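Interphotoreceptor retinoid-binding protein (Xenopus laevis, PDB 1J7X) probably binds and carries retinoids between the cells of the retina, each functional unit having a fold related to the S41 peptidases and the crotonase superfamily. Local coordinates at residues V205-S210 with S228-I233. Sequence-based numbering, arbitrary orientation.
Sequences VYVLTS and SRATII
Over one face of the Arg-229 guanidinium lies the isopropyl group of Val-205, with CG2 of Val-205 3.6 Å from NH2 of Arg-229. CG of Arg-229 anti to the backbone N (chi1 175°) and two further bends along the chain bring the guanidinium there. A water joins the same two residues, accepting from Val-205 N and Arg-229 NH2 and donating to Arg-229 O. The Tyr-206 ring meets its neighbours obliquely: CD2 of Tyr-206 lies 3.7 Å from CB of Thr-231, and CD1 of Ile-233 also touches CD2. On this face of the sheet Leu-208 runs alongside Ile-233, and helix 287-296 covers Tyr-206 and Ile-233. The other face carries Val-207, whose CB is 3.6 Å from CD1 of Ile-232. There CG2 of Thr-209 meets CG2 of Ile-232, while Thr-209 OG1 bonds to Glu-235 O. A second water bonds Thr-231 OG1 and, weakly, Val-205 O. Four backbone bonds join the parallel strands, from Thr-231 N to Val-205 O (3.1 Å), Val-207 N to Thr-231 O, Ile-233 N to Val-207 O (2.8 Å) and Thr-209 N to Ile-233 O. Helix 216-226 connects the strands in a beta-alpha-beta crossover within the S41-family region. Were the Tyr-206 ring cut back to an alanine, Thr-231 CB and Ile-233 CD1 would probably lose their aromatic neighbour and a gap open beneath helix 287-296. Main-chain bonds thus fix the register, mostly apolar groups pack on both faces, and at the Val-205 end a water held by Arg-229 satisfies Val-205 N.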
loop_
_atom_site.group_PDB
_atom_site.type_symbol
_atom_site.label_atom_id
_atom_site.label_comp_id
_atom_site.label_asym_id
_atom_site.label_seq_id
_atom_site.Cartn_x
_atom_site.Cartn_y
_atom_site.Cartn_z
ATOM N N VAL A 205 -19.071 3.999 -0.698
ATOM C CA VAL A 205 -17.853 4.274 -0.027
ATOM C C VAL A 205 -16.882 5.026 -0.974
ATOM O O VAL A 205 -16.674 4.607 -2.136
ATOM C CB VAL A 205 -17.167 3.026 0.514
ATOM C CG1 VAL A 205 -15.881 3.442 1.269
ATOM C CG2 VAL A 205 -18.084 2.228 1.454
ATOM N N TYR A 206 -16.395 6.124 -0.501
ATOM C CA TYR A 206 -15.481 7.014 -1.204
ATOM C C TYR A 206 -14.199 7.261 -0.422
ATOM O O TYR A 206 -14.259 7.707 0.708
ATOM C CB TYR A 206 -16.190 8.293 -1.504
ATOM C CG TYR A 206 -17.459 8.049 -2.279
ATOM C CD1 TYR A 206 -18.639 7.722 -1.625
ATOM C CD2 TYR A 206 -17.467 8.045 -3.688
ATOM C CE1 TYR A 206 -19.823 7.416 -2.313
ATOM C CE2 TYR A 206 -18.596 7.822 -4.366
ATOM C CZ TYR A 206 -19.794 7.454 -3.688
ATOM O OH TYR A 206 -20.906 7.142 -4.455
ATOM N N VAL A 207 -13.021 6.864 -0.980
ATOM C CA VAL A 207 -11.739 6.990 -0.310
ATOM C C VAL A 207 -10.945 8.107 -0.878
ATOM O O VAL A 207 -10.762 8.169 -2.092
ATOM C CB VAL A 207 -10.941 5.704 -0.437
ATOM C CG1 VAL A 207 -9.683 5.819 0.303
ATOM C CG2 VAL A 207 -11.768 4.546 0.106
ATOM N N LEU A 208 -10.565 9.058 -0.062
ATOM C CA LEU A 208 -9.820 10.233 -0.454
ATOM C C LEU A 208 -8.347 9.955 -0.317
ATOM O O LEU A 208 -7.861 9.534 0.751
ATOM C CB LEU A 208 -10.202 11.462 0.385
ATOM C CG LEU A 208 -11.691 11.780 0.529
ATOM C CD1 LEU A 208 -11.807 13.148 1.196
ATOM C CD2 LEU A 208 -12.449 11.721 -0.711
ATOM N N THR A 209 -7.558 10.287 -1.365
ATOM C CA THR A 209 -6.139 10.094 -1.319
ATOM C C THR A 209 -5.336 11.316 -1.704
ATOM O O THR A 209 -5.851 12.178 -2.417
ATOM C CB THR A 209 -5.701 8.955 -2.326
ATOM O OG1 THR A 209 -6.115 9.398 -3.649
ATOM C CG2 THR A 209 -6.367 7.620 -1.935
ATOM N N SER A 210 -4.106 11.356 -1.264
ATOM C CA SER A 210 -3.117 12.397 -1.595
ATOM C C SER A 210 -1.784 11.747 -1.937
ATOM O O SER A 210 -1.537 10.571 -1.651
ATOM C CB SER A 210 -2.855 13.421 -0.442
ATOM O OG SER A 210 -2.081 12.942 0.595
ATOM N N SER A 228 -13.700 -3.347 -6.242
ATOM C CA SER A 228 -14.820 -2.551 -6.693
ATOM C C SER A 228 -15.719 -2.182 -5.516
ATOM O O SER A 228 -16.908 -2.020 -5.660
ATOM C CB SER A 228 -15.591 -3.318 -7.834
ATOM O OG SER A 228 -14.655 -3.586 -8.892
ATOM N N ARG A 229 -15.138 -1.961 -4.342
ATOM C CA ARG A 229 -15.959 -1.629 -3.200
ATOM C C ARG A 229 -16.122 -0.139 -3.093
ATOM O O ARG A 229 -17.149 0.360 -2.606
ATOM C CB ARG A 229 -15.325 -2.264 -1.947
ATOM C CG ARG A 229 -16.070 -1.860 -0.612
ATOM C CD ARG A 229 -17.544 -2.512 -0.656
ATOM N NE ARG A 229 -18.419 -1.490 -1.104
ATOM C CZ ARG A 229 -19.220 -0.779 -0.337
ATOM N NH1 ARG A 229 -19.441 -1.075 0.944
ATOM N NH2 ARG A 229 -19.841 0.209 -0.882
ATOM N N ALA A 230 -15.045 0.649 -3.331
ATOM C CA ALA A 230 -15.167 2.052 -3.273
ATOM C C ALA A 230 -14.590 2.789 -4.488
ATOM O O ALA A 230 -13.786 2.249 -5.222
ATOM C CB ALA A 230 -14.430 2.497 -2.029
ATOM N N THR A 231 -14.954 4.029 -4.589
ATOM C CA THR A 231 -14.417 4.947 -5.568
ATOM C C THR A 231 -13.259 5.702 -4.891
ATOM O O THR A 231 -13.415 6.224 -3.775
ATOM C CB THR A 231 -15.487 5.905 -6.027
ATOM O OG1 THR A 231 -16.609 5.216 -6.598
ATOM C CG2 THR A 231 -14.950 6.869 -7.069
ATOM N N ILE A 232 -12.075 5.713 -5.541
ATOM C CA ILE A 232 -10.940 6.392 -5.013
ATOM C C ILE A 232 -10.888 7.800 -5.632
ATOM O O ILE A 232 -10.918 7.983 -6.858
ATOM C CB ILE A 232 -9.653 5.647 -5.392
ATOM C CG1 ILE A 232 -9.769 4.152 -5.067
ATOM C CG2 ILE A 232 -8.463 6.162 -4.697
ATOM C CD1 ILE A 232 -10.214 3.944 -3.547
ATOM N N ILE A 233 -10.685 8.803 -4.799
ATOM C CA ILE A 233 -10.701 10.228 -5.234
ATOM C C ILE A 233 -9.527 10.992 -4.669
ATOM O O ILE A 233 -9.255 10.958 -3.459
ATOM C CB ILE A 233 -12.020 10.893 -4.789
ATOM C CG1 ILE A 233 -13.163 10.057 -5.268
ATOM C CG2 ILE A 233 -12.071 12.393 -5.237
ATOM C CD1 ILE A 233 -14.492 10.544 -4.643
HETATM O O HOH W 1 -19.144 2.212 -3.100
HETATM O O HOH W 2 -18.357 3.904 -5.121
#